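Long-range contacts in superoxide dismutase (Candida albicans, PDB 4GUN), which probably protects cells from radicals by dismutating superoxide to hydrogen peroxide and dioxygen at a bound manganese ion: residues H32-H36 with D170-A175; A135-K139 with Q155-S159. The protein carries 2 engineered substitutions. All blocks are in the same frame, centred on the assembly; numbering follows the deposited sequence.

Both contacts are buried, but only interaction 1 spans the two halves of the subunit, bringing helix 26-56 of the alpha-hairpin region to the end of strand 163-170 and the loop after it. Its chemistry is that of a metal site: imidazoles, a carboxylate and a water around manganese, backed by a ring stack. Interaction 2 stays within the C-terminal domain, where strand 133-140 of the three-stranded sheet meets the loop after strand 146-153 through apolar side chains. It is nested in the sequence between the segments of interaction 1, with centres about 17 Å apart. The two meet where Trp172 CE2 packs 3.2 Å from Gln155 NE2.

Interaction 1 (H32-H36 with D170-A175); sequences HINKH and DAWEHA. With MN (manganese (II) ion), chain Q.
His32 from helix 26-56, Asp170 at the end of strand 163-170 and His174 from the loop that follows converge on one manganese ion. His32 NE2 lies 2.2 Å, His174 NE2 2.1 Å and Asp170 OD2 2.0 Å from manganese; a water and His80 NE2 complete the coordination. With CG anti to the backbone N (chi1 -150°), His32 extends from its helix to the metal, and Asp170 OD2 arrives from the opposite direction at the ring edge, in its plane. The imidazoles of His32 and His174 meet obliquely, their planes 69° apart, and Ala175 CB touches His32 CE1 at 3.9 Å.

Hydrogen bonds steady the loop side. Trp172 N donates to Asp170 OD1 over 3.1 Å, from above the carboxylate plane, closing an Asx turn; the metal-bound water gives the same oxygen a weak bond.

Ring packing forms a second layer. His36 stacks face to face on His174, centroids 4.0 Å apart and planes at 20°, while Trp172 CB rests against the opposite face of His174, toward its rim. The second subunit holds the outer polar atoms: its Tyr177 OH bonds His36 NE2, and its Glu173 OE2 bonds His174 ND1, which probably helps to polarise that imidazole. Three histidines, one aspartate and a water around manganese, assembled from both domains, make up the active-site metal centre characteristic of the iron/manganese superoxide dismutase family.

Interaction 2 (A135-K139 with Q155-S159); sequences AFIVK and QDTIS
The three-stranded antiparallel sheet of the C-terminal domain of this iron/manganese superoxide dismutase supplies one side of this contact: its middle strand, 133-140, is faced by the loop that leads from strand 146-153 to strand 163-170. Phe136 and Val138, two residues apart on the strand, both send their side chains toward the loop, where Ile158 reaches back to meet them. The side chains of Phe136 and Ile158 run antiparallel alongside one another, and the isoleucine lies over one face of the phenyl ring. This is a CH-pi contact, with Ile158 CG1 3.7 Å from the ring centroid and 16° off the normal. The end methyl of the same branch, Ile158 CD1, lies 3.6 Å from Phe136 CD2. With CG1 opposite the carbonyl carbon (chi1 -56°), that branch is directed at the strand, and chi2 of -48° sets CD1 by the ring.

Val150 and Leu163 of the flanking strands pack on Ile158, and Ala168 packs on Phe136; the cluster lies on the face of the sheet turned away from helix 115-127, on which Ile137 packs. At the far end of the ring the neighbours become polar. Asp156 O lies near the ring plane, 4.3 Å from Phe136 CE2, and is bonded by Asn79 ND2 and Thr152 OG1; Thr157 OG1, hydrogen-bonded to Asn79 OD1, approaches obliquely. Farther along the strand, Val138 presents one methyl to Ile158, with Val138 CG1 3.8 Å from Ile158 CG1.

Interaction 1 (H32-H36 with D170-A175)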
loop_
_atom_site.group_PDB
_atom_site.type_symbol
_atom_site.label_atom_id
_atom_site.label_comp_id
_atom_site.label_asym_id
_atom_site.label_seq_id
_atom_site.Cartn_x
_atom_site.Cartn_y
_atom_site.Cartn_z
ATOM N N HIS A 32 22.188 -14.845 6.194
ATOM C CA HIS A 32 21.105 -14.107 6.848
ATOM C C HIS A 32 21.602 -13.012 7.766
ATOM O O HIS A 32 21.178 -11.870 7.627
ATOM C CB HIS A 32 20.119 -15.058 7.550
ATOM C CG HIS A 32 18.706 -14.533 7.608
ATOM N ND1 HIS A 32 17.708 -15.244 8.229
ATOM C CD2 HIS A 32 18.190 -13.365 7.158
ATOM C CE1 HIS A 32 16.617 -14.508 8.121
ATOM N NE2 HIS A 32 16.860 -13.363 7.496
ATOM N N ILE A 33 22.561 -13.338 8.635
ATOM C CA ILE A 33 23.134 -12.396 9.592
ATOM C C ILE A 33 24.196 -11.482 8.959
ATOM O O ILE A 33 24.101 -10.251 9.071
ATOM C CB ILE A 33 23.690 -13.155 10.846
ATOM C CG1 ILE A 33 22.594 -14.017 11.540
ATOM C CG2 ILE A 33 24.367 -12.174 11.847
ATOM C CD1 ILE A 33 23.069 -15.070 12.509
ATOM N N ASN A 34 25.231 -12.100 8.329
ATOM C CA ASN A 34 26.404 -11.414 7.778
ATOM C C ASN A 34 26.266 -10.719 6.424
ATOM O O ASN A 34 27.112 -9.884 6.075
ATOM C CB ASN A 34 27.663 -12.279 7.926
ATOM C CG ASN A 34 27.885 -12.619 9.381
ATOM O OD1 ASN A 34 27.884 -11.741 10.250
ATOM N ND2 ASN A 34 27.941 -13.889 9.700
ATOM N N LYS A 35 25.195 -11.009 5.692
ATOM C CA LYS A 35 24.948 -10.273 4.447
ATOM C C LYS A 35 23.638 -9.469 4.569
ATOM O O LYS A 35 23.686 -8.246 4.459
ATOM C CB LYS A 35 24.957 -11.188 3.201
ATOM C CG LYS A 35 26.234 -12.028 3.013
ATOM C CD LYS A 35 27.398 -11.181 2.488
ATOM C CE LYS A 35 28.706 -11.927 2.430
ATOM N NZ LYS A 35 29.813 -11.057 1.941
ATOM N N HIS A 36 22.485 -10.147 4.844
ATOM C CA HIS A 36 21.174 -9.496 4.956
ATOM C C HIS A 36 21.021 -8.488 6.081
ATOM O O HIS A 36 20.618 -7.347 5.816
ATOM C CB HIS A 36 19.987 -10.491 4.873
ATOM C CG HIS A 36 19.928 -11.246 3.580
ATOM N ND1 HIS A 36 19.285 -10.725 2.462
ATOM C CD2 HIS A 36 20.464 -12.446 3.255
ATOM C CE1 HIS A 36 19.418 -11.638 1.513
ATOM N NE2 HIS A 36 20.122 -12.693 1.944
ATOM N N ASP A 170 10.366 -14.554 10.390
ATOM C CA ASP A 170 10.762 -14.097 9.062
ATOM C C ASP A 170 10.208 -15.032 7.977
ATOM O O ASP A 170 10.546 -16.218 7.951
ATOM C CB ASP A 170 12.298 -14.033 8.958
ATOM C CG ASP A 170 12.821 -13.201 7.796
ATOM O OD1 ASP A 170 12.005 -12.714 6.993
ATOM O OD2 ASP A 170 14.029 -13.001 7.719
ATOM N N ALA A 171 9.383 -14.480 7.067
ATOM C CA ALA A 171 8.810 -15.235 5.943
ATOM C C ALA A 171 9.441 -14.835 4.585
ATOM O O ALA A 171 8.964 -15.320 3.554
ATOM C CB ALA A 171 7.294 -15.055 5.899
ATOM N N TRP A 172 10.502 -13.952 4.567
ATOM C CA TRP A 172 11.205 -13.604 3.303
ATOM C C TRP A 172 11.813 -14.895 2.717
ATOM O O TRP A 172 12.231 -15.765 3.480
ATOM C CB TRP A 172 12.335 -12.589 3.513
ATOM C CG TRP A 172 11.911 -11.150 3.638
ATOM C CD1 TRP A 172 11.091 -10.620 4.591
ATOM C CD2 TRP A 172 12.451 -10.035 2.905
ATOM N NE1 TRP A 172 11.032 -9.251 4.456
ATOM C CE2 TRP A 172 11.868 -8.862 3.437
ATOM C CE3 TRP A 172 13.365 -9.912 1.833
ATOM C CZ2 TRP A 172 12.126 -7.584 2.903
ATOM C CZ3 TRP A 172 13.621 -8.649 1.309
ATOM C CH2 TRP A 172 13.015 -7.503 1.852
ATOM N N GLU A 173 11.833 -15.041 1.378
ATOM C CA GLU A 173 12.353 -16.252 0.720
ATOM C C GLU A 173 13.801 -16.576 1.115
ATOM O O GLU A 173 14.112 -17.739 1.303
ATOM C CB GLU A 173 12.168 -16.190 -0.805
ATOM C CG GLU A 173 10.709 -16.265 -1.236
ATOM C CD GLU A 173 10.501 -16.212 -2.733
ATOM O OE1 GLU A 173 11.088 -15.315 -3.373
ATOM O OE2 GLU A 173 9.780 -17.079 -3.275
ATOM N N HIS A 174 14.642 -15.551 1.355
ATOM C CA HIS A 174 16.033 -15.737 1.797
ATOM C C HIS A 174 16.138 -16.447 3.138
ATOM O O HIS A 174 17.176 -17.028 3.430
ATOM C CB HIS A 174 16.818 -14.401 1.833
ATOM C CG HIS A 174 16.409 -13.412 2.891
ATOM N ND1 HIS A 174 15.997 -12.127 2.560
ATOM C CD2 HIS A 174 16.457 -13.512 4.238
ATOM C CE1 HIS A 174 15.765 -11.517 3.707
ATOM N NE2 HIS A 174 16.022 -12.315 4.744
ATOM N N ALA A 175 15.071 -16.390 3.963
ATOM C CA ALA A 175 15.068 -17.029 5.280
ATOM C C ALA A 175 15.019 -18.576 5.230
ATOM O O ALA A 175 15.364 -19.246 6.221
ATOM C CB ALA A 175 13.912 -16.488 6.109
HETATM MN MN MN Q . 15.425 -11.928 6.761
HETATM O O HOH W 1 13.754 -10.679 6.200
#

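Interaction 2 (A135-K139 with Q155-S159)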
loop_
_atom_site.group_PDB
_atom_site.type_symbol
_atom_site.label_atom_id
_atom_site.label_comp_id
_atom_site.label_asym_id
_atom_site.label_seq_id
_atom_site.Cartn_x
_atom_site.Cartn_y
_atom_site.Cartn_z
ATOM N N ALA A 135 5.458 -12.532 10.353
ATOM C CA ALA A 135 4.321 -12.762 11.251
ATOM C C ALA A 135 4.802 -12.464 12.663
ATOM O O ALA A 135 5.959 -12.745 13.002
ATOM C CB ALA A 135 3.797 -14.182 11.171
ATOM N N PHE A 136 3.939 -11.841 13.471
ATOM C CA PHE A 136 4.285 -11.531 14.845
ATOM C C PHE A 136 3.159 -11.948 15.775
ATOM O O PHE A 136 1.992 -11.722 15.476
ATOM C CB PHE A 136 4.540 -10.016 15.056
ATOM C CG PHE A 136 5.629 -9.348 14.258
ATOM C CD1 PHE A 136 6.883 -9.127 14.815
ATOM C CD2 PHE A 136 5.373 -8.841 12.989
ATOM C CE1 PHE A 136 7.881 -8.473 14.088
ATOM C CE2 PHE A 136 6.371 -8.184 12.265
ATOM C CZ PHE A 136 7.614 -8.004 12.820
ATOM N N ILE A 137 3.534 -12.484 16.933
ATOM C CA ILE A 137 2.646 -12.700 18.063
ATOM C C ILE A 137 2.852 -11.378 18.809
ATOM O O ILE A 137 4.004 -11.015 19.088
ATOM C CB ILE A 137 3.037 -13.934 18.926
ATOM C CG1 ILE A 137 2.710 -15.237 18.148
ATOM C CG2 ILE A 137 2.255 -13.889 20.249
ATOM C CD1 ILE A 137 3.354 -16.525 18.687
ATOM N N VAL A 138 1.759 -10.616 19.039
ATOM C CA VAL A 138 1.872 -9.281 19.655
ATOM C C VAL A 138 1.040 -9.176 20.918
ATOM O O VAL A 138 0.021 -9.841 21.018
ATOM C CB VAL A 138 1.516 -8.103 18.673
ATOM C CG1 VAL A 138 2.329 -8.157 17.384
ATOM C CG2 VAL A 138 0.026 -8.037 18.356
ATOM N N LYS A 139 1.450 -8.298 21.852
ATOM C CA LYS A 139 0.671 -7.999 23.065
ATOM C C LYS A 139 0.155 -6.569 22.914
ATOM O O LYS A 139 0.920 -5.662 22.587
ATOM C CB LYS A 139 1.534 -8.141 24.334
ATOM C CG LYS A 139 0.913 -7.558 25.616
ATOM C CD LYS A 139 1.971 -7.413 26.701
ATOM C CE LYS A 139 1.369 -7.186 28.078
ATOM N NZ LYS A 139 2.431 -6.823 29.080
ATOM N N GLN A 155 9.858 -5.038 5.254
ATOM C CA GLN A 155 10.505 -4.769 6.539
ATOM C C GLN A 155 9.657 -3.915 7.469
ATOM O O GLN A 155 10.171 -3.341 8.420
ATOM C CB GLN A 155 11.960 -4.279 6.427
ATOM C CG GLN A 155 12.964 -5.307 5.848
ATOM C CD GLN A 155 13.017 -6.656 6.554
ATOM O OE1 GLN A 155 12.593 -6.833 7.704
ATOM N NE2 GLN A 155 13.561 -7.639 5.875
ATOM N N ASP A 156 8.336 -3.876 7.223
ATOM C CA ASP A 156 7.411 -3.177 8.120
ATOM C C ASP A 156 7.442 -3.935 9.481
ATOM O O ASP A 156 7.711 -5.144 9.522
ATOM C CB ASP A 156 5.999 -3.096 7.500
ATOM C CG ASP A 156 5.928 -2.283 6.206
ATOM O OD1 ASP A 156 6.930 -1.616 5.862
ATOM O OD2 ASP A 156 4.872 -2.314 5.538
ATOM N N THR A 157 7.289 -3.207 10.586
ATOM C CA THR A 157 7.422 -3.794 11.927
ATOM C C THR A 157 6.263 -3.456 12.856
ATOM O O THR A 157 5.341 -2.752 12.458
ATOM C CB THR A 157 8.799 -3.397 12.519
ATOM O OG1 THR A 157 9.104 -4.247 13.632
ATOM C CG2 THR A 157 8.886 -1.914 12.916
ATOM N N ILE A 158 6.351 -3.907 14.114
ATOM C CA ILE A 158 5.388 -3.562 15.163
ATOM C C ILE A 158 5.902 -2.250 15.758
ATOM O O ILE A 158 6.819 -2.251 16.575
ATOM C CB ILE A 158 5.222 -4.725 16.185
ATOM C CG1 ILE A 158 4.818 -6.053 15.465
ATOM C CG2 ILE A 158 4.221 -4.370 17.302
ATOM C CD1 ILE A 158 3.665 -5.968 14.432
ATOM N N SER A 159 5.406 -1.120 15.243
ATOM C CA SER A 159 5.930 0.174 15.683
ATOM C C SER A 159 4.959 1.020 16.489
ATOM O O SER A 159 5.368 2.053 17.059
ATOM C CB SER A 159 6.508 0.951 14.506
ATOM O OG SER A 159 5.485 1.275 13.585
#